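Local coordinates for protein BOLA1, chloroplastic (Arabidopsis thaliana, PDB 4PUG), which may act alone or with a glutaredoxin as a redox-regulated transcriptional regulator or as a factor in iron-sulfur cluster biogenesis, its glutaredoxin heterodimers binding a labile iron-sulfur cluster, at residues 25-30 against 46-51. Sequence-based numbering, arbitrary orientation.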
ATOM      1  N   ILE A  25       2.370   3.356  -5.377  1.00 15.81           N
ATOM      2  CA  ILE A  25       1.518   2.203  -5.130  1.00 14.94           C
ATOM      3  C   ILE A  25       1.444   1.336  -6.381  1.00 17.11           C
ATOM      4  O   ILE A  25       0.678   1.613  -7.305  1.00 11.78           O
ATOM      5  CB  ILE A  25       0.112   2.627  -4.668  1.00 18.74           C
ATOM      6  CG1 ILE A  25       0.212   3.438  -3.375  1.00 16.68           C
ATOM      7  CG2 ILE A  25      -0.774   1.410  -4.470  1.00 17.45           C
ATOM      8  CD1 ILE A  25      -1.107   3.671  -2.695  1.00 18.43           C
ATOM      9  N   GLU A  26       2.262   0.288  -6.400  1.00 14.37           N
ATOM     10  CA  GLU A  26       2.411  -0.558  -7.575  1.00 14.08           C
ATOM     11  C   GLU A  26       1.640  -1.863  -7.438  1.00 16.33           C
ATOM     12  O   GLU A  26       1.883  -2.647  -6.517  1.00 14.76           O
ATOM     13  CB  GLU A  26       3.890  -0.862  -7.822  1.00 14.43           C
ATOM     14  CG  GLU A  26       4.153  -1.647  -9.093  1.00 16.06           C
ATOM     15  CD  GLU A  26       5.587  -2.127  -9.195  1.00 16.91           C
ATOM     16  OE1 GLU A  26       6.208  -2.378  -8.140  1.00 18.26           O
ATOM     17  OE2 GLU A  26       6.094  -2.251 -10.328  1.00 15.97           O
ATOM     18  N   ASP A  27       0.713  -2.084  -8.367  1.00 11.43           N
ATOM     19  CA  ASP A  27      -0.048  -3.323  -8.442  1.00 13.26           C
ATOM     20  C   ASP A  27       0.750  -4.346  -9.245  1.00 14.59           C
ATOM     21  O   ASP A  27       1.018  -4.141 -10.428  1.00 23.38           O
ATOM     22  CB  ASP A  27      -1.402  -3.068  -9.115  1.00 15.40           C
ATOM     23  CG  ASP A  27      -2.383  -4.219  -8.931  1.00 14.70           C
ATOM     24  OD1 ASP A  27      -1.941  -5.359  -8.685  1.00 17.96           O
ATOM     25  OD2 ASP A  27      -3.604  -3.983  -9.042  1.00 17.47           O
ATOM     26  N   VAL A  28       1.138  -5.438  -8.596  1.00 11.41           N
ATOM     27  CA  VAL A  28       1.821  -6.531  -9.280  1.00 12.09           C
ATOM     28  C   VAL A  28       1.036  -7.836  -9.154  1.00 17.38           C
ATOM     29  O   VAL A  28       1.610  -8.924  -9.225  1.00 14.58           O
ATOM     30  CB  VAL A  28       3.254  -6.741  -8.745  1.00 20.00           C
ATOM     31  CG1 VAL A  28       4.165  -5.606  -9.193  1.00 14.56           C
ATOM     32  CG2 VAL A  28       3.247  -6.868  -7.228  1.00 12.19           C
ATOM     33  N   SER A  29      -0.278  -7.719  -8.974  1.00 13.64           N
ATOM     34  CA  SER A  29      -1.144  -8.882  -8.801  1.00 11.70           C
ATOM     35  C   SER A  29      -1.140  -9.805 -10.023  1.00 15.71           C
ATOM     36  O   SER A  29      -1.320 -11.012  -9.890  1.00 15.41           O
ATOM     37  CB  SER A  29      -2.577  -8.442  -8.492  1.00 14.37           C
ATOM     38  OG  SER A  29      -2.643  -7.669  -7.310  1.00 13.41           O
ATOM     39  N   TYR A  30      -0.928  -9.228 -11.204  1.00 19.74           N
ATOM     40  CA  TYR A  30      -0.977  -9.965 -12.465  1.00 24.28           C
ATOM     41  C   TYR A  30       0.114 -11.041 -12.577  1.00 23.18           C
ATOM     42  O   TYR A  30       0.027 -11.934 -13.431  1.00 24.46           O
ATOM     43  CB  TYR A  30      -0.885  -8.995 -13.644  1.00 20.74           C
ATOM     44  CG  TYR A  30       0.309  -8.061 -13.587  1.00 17.77           C
ATOM     45  CD1 TYR A  30       1.541  -8.446 -14.094  1.00 22.84           C
ATOM     46  CD2 TYR A  30       0.200  -6.792 -13.031  1.00 18.92           C
ATOM     47  CE1 TYR A  30       2.631  -7.598 -14.048  1.00 20.99           C
ATOM     48  CE2 TYR A  30       1.284  -5.938 -12.979  1.00 20.31           C
ATOM     49  CZ  TYR A  30       2.498  -6.345 -13.490  1.00 19.92           C
ATOM     50  OH  TYR A  30       3.585  -5.500 -13.443  1.00 21.08           O
ATOM     51  N   THR A  46      -4.582  -7.952  -5.335  1.00 11.71           N
ATOM     52  CA  THR A  46      -4.132  -8.835  -4.264  1.00 15.14           C
ATOM     53  C   THR A  46      -2.680  -8.613  -3.840  1.00 12.74           C
ATOM     54  O   THR A  46      -2.314  -8.914  -2.705  1.00 14.57           O
ATOM     55  CB  THR A  46      -4.287 -10.308  -4.677  1.00 17.39           C
ATOM     56  OG1 THR A  46      -3.543 -10.545  -5.878  1.00 12.73           O
ATOM     57  CG2 THR A  46      -5.748 -10.644  -4.926  1.00 13.62           C
ATOM     58  N   HIS A  47      -1.855  -8.103  -4.751  1.00 13.04           N
ATOM     59  CA  HIS A  47      -0.435  -7.897  -4.467  1.00 17.24           C
ATOM     60  C   HIS A  47       0.016  -6.468  -4.741  1.00 15.00           C
ATOM     61  O   HIS A  47      -0.130  -5.963  -5.856  1.00 12.26           O
ATOM     62  CB  HIS A  47       0.428  -8.861  -5.282  1.00 16.58           C
ATOM     63  CG  HIS A  47       0.304 -10.289  -4.860  1.00 20.60           C
ATOM     64  ND1 HIS A  47      -0.853 -11.018  -5.018  1.00 17.71           N
ATOM     65  CD2 HIS A  47       1.200 -11.128  -4.288  1.00 20.57           C
ATOM     66  CE1 HIS A  47      -0.669 -12.243  -4.559  1.00 17.46           C
ATOM     67  NE2 HIS A  47       0.572 -12.334  -4.109  1.00 18.55           N
ATOM     68  N   PHE A  48       0.586  -5.824  -3.727  1.00 13.54           N
ATOM     69  CA  PHE A  48       1.043  -4.444  -3.878  1.00 19.07           C
ATOM     70  C   PHE A  48       2.426  -4.173  -3.288  1.00 16.40           C
ATOM     71  O   PHE A  48       2.772  -4.669  -2.212  1.00 18.42           O
ATOM     72  CB  PHE A  48       0.025  -3.466  -3.284  1.00 13.84           C
ATOM     73  CG  PHE A  48      -1.165  -3.215  -4.173  1.00 13.10           C
ATOM     74  CD1 PHE A  48      -1.124  -2.221  -5.138  1.00 15.43           C
ATOM     75  CD2 PHE A  48      -2.320  -3.967  -4.040  1.00 18.86           C
ATOM     76  CE1 PHE A  48      -2.215  -1.983  -5.956  1.00 12.64           C
ATOM     77  CE2 PHE A  48      -3.414  -3.736  -4.857  1.00 17.33           C
ATOM     78  CZ  PHE A  48      -3.360  -2.742  -5.817  1.00 19.09           C
ATOM     79  N   ASN A  49       3.207  -3.383  -4.020  1.00 10.08           N
ATOM     80  CA  ASN A  49       4.446  -2.817  -3.512  1.00 15.70           C
ATOM     81  C   ASN A  49       4.215  -1.342  -3.241  1.00 18.06           C
ATOM     82  O   ASN A  49       3.836  -0.594  -4.139  1.00 18.64           O
ATOM     83  CB  ASN A  49       5.579  -2.975  -4.527  1.00 15.53           C
ATOM     84  CG  ASN A  49       5.949  -4.422  -4.775  1.00 26.52           C
ATOM     85  OD1 ASN A  49       5.988  -5.233  -3.851  1.00 20.26           O
ATOM     86  ND2 ASN A  49       6.226  -4.755  -6.031  1.00 19.68           N
ATOM     87  N   VAL A  50       4.430  -0.922  -2.001  1.00 12.50           N
ATOM     88  CA  VAL A  50       4.165   0.457  -1.612  1.00 13.80           C
ATOM     89  C   VAL A  50       5.418   1.131  -1.065  1.00 22.21           C
ATOM     90  O   VAL A  50       6.046   0.641  -0.121  1.00 20.95           O
ATOM     91  CB  VAL A  50       3.040   0.545  -0.558  1.00 13.94           C
ATOM     92  CG1 VAL A  50       2.765   1.994  -0.191  1.00 16.91           C
ATOM     93  CG2 VAL A  50       1.770  -0.122  -1.079  1.00 14.15           C
ATOM     94  N   LYS A  51       5.786   2.254  -1.673  1.00 19.01           N
ATOM     95  CA  LYS A  51       6.865   3.075  -1.151  1.00 15.51           C
ATOM     96  C   LYS A  51       6.301   4.394  -0.643  1.00 19.79           C
ATOM     97  O   LYS A  51       5.623   5.116  -1.374  1.00 19.99           O
ATOM     98  CB  LYS A  51       7.941   3.323  -2.208  1.00 14.19           C
ATOM     99  CG  LYS A  51       9.033   4.270  -1.730  1.00 19.48           C
ATOM    100  CD  LYS A  51      10.155   4.418  -2.741  1.00 18.80           C
ATOM    101  CE  LYS A  51      11.222   5.366  -2.210  1.00 26.65           C
ATOM    102  NZ  LYS A  51      12.595   4.982  -2.642  1.00 44.42           N
TER
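Asp-27 lies against the ring of Phe-48, its partner in a non-hydrogen-bonded antiparallel pair. From CB outward the side chain runs along the ring: CB touches Phe-48 CE1 at 3.4 Å, and CG, anti to the backbone N (chi1 -166°), is carried over CZ and CE1. The carboxylate, inclined 37° to the ring, brings OD2 to 3.5 Å from Phe-48 CZ, while OD1 stands above one ring face near the rim. OD1 also takes two bonds from Ser-29: the backbone N, closing an Asx turn, and OG at 2.8 Å. Ser-29 OG, its own proton spent on OD1, accepts the backbone N-H of Thr-46 and that of His-47, the latter at 2.7 Å and nearly straight. With an alanine in place of Asp-27 both Ser-29 donors lose this acceptor, and the hydroxyl would probably be freer to turn from the two amides whose N-H groups it accepts. One residue back, the main chains of Glu-26 and Asn-49 bond reciprocally. Their side chains leave on the face opposite Asp-27 and Phe-48 and run alongside each other, Asn-49 ND2 reaching Glu-26 OE1 at 3.2 Å from above the carboxylate plane. Past the strand end, Val-28 N still bonds His-47 O. Strand 22-27 forms one edge of the mixed BolA sheet, 47-53 is central with 83-89 beyond it, and helix 6-18 covers the face bearing Ile-25, Phe-48 and Val-50 through Met-10 and Leu-14.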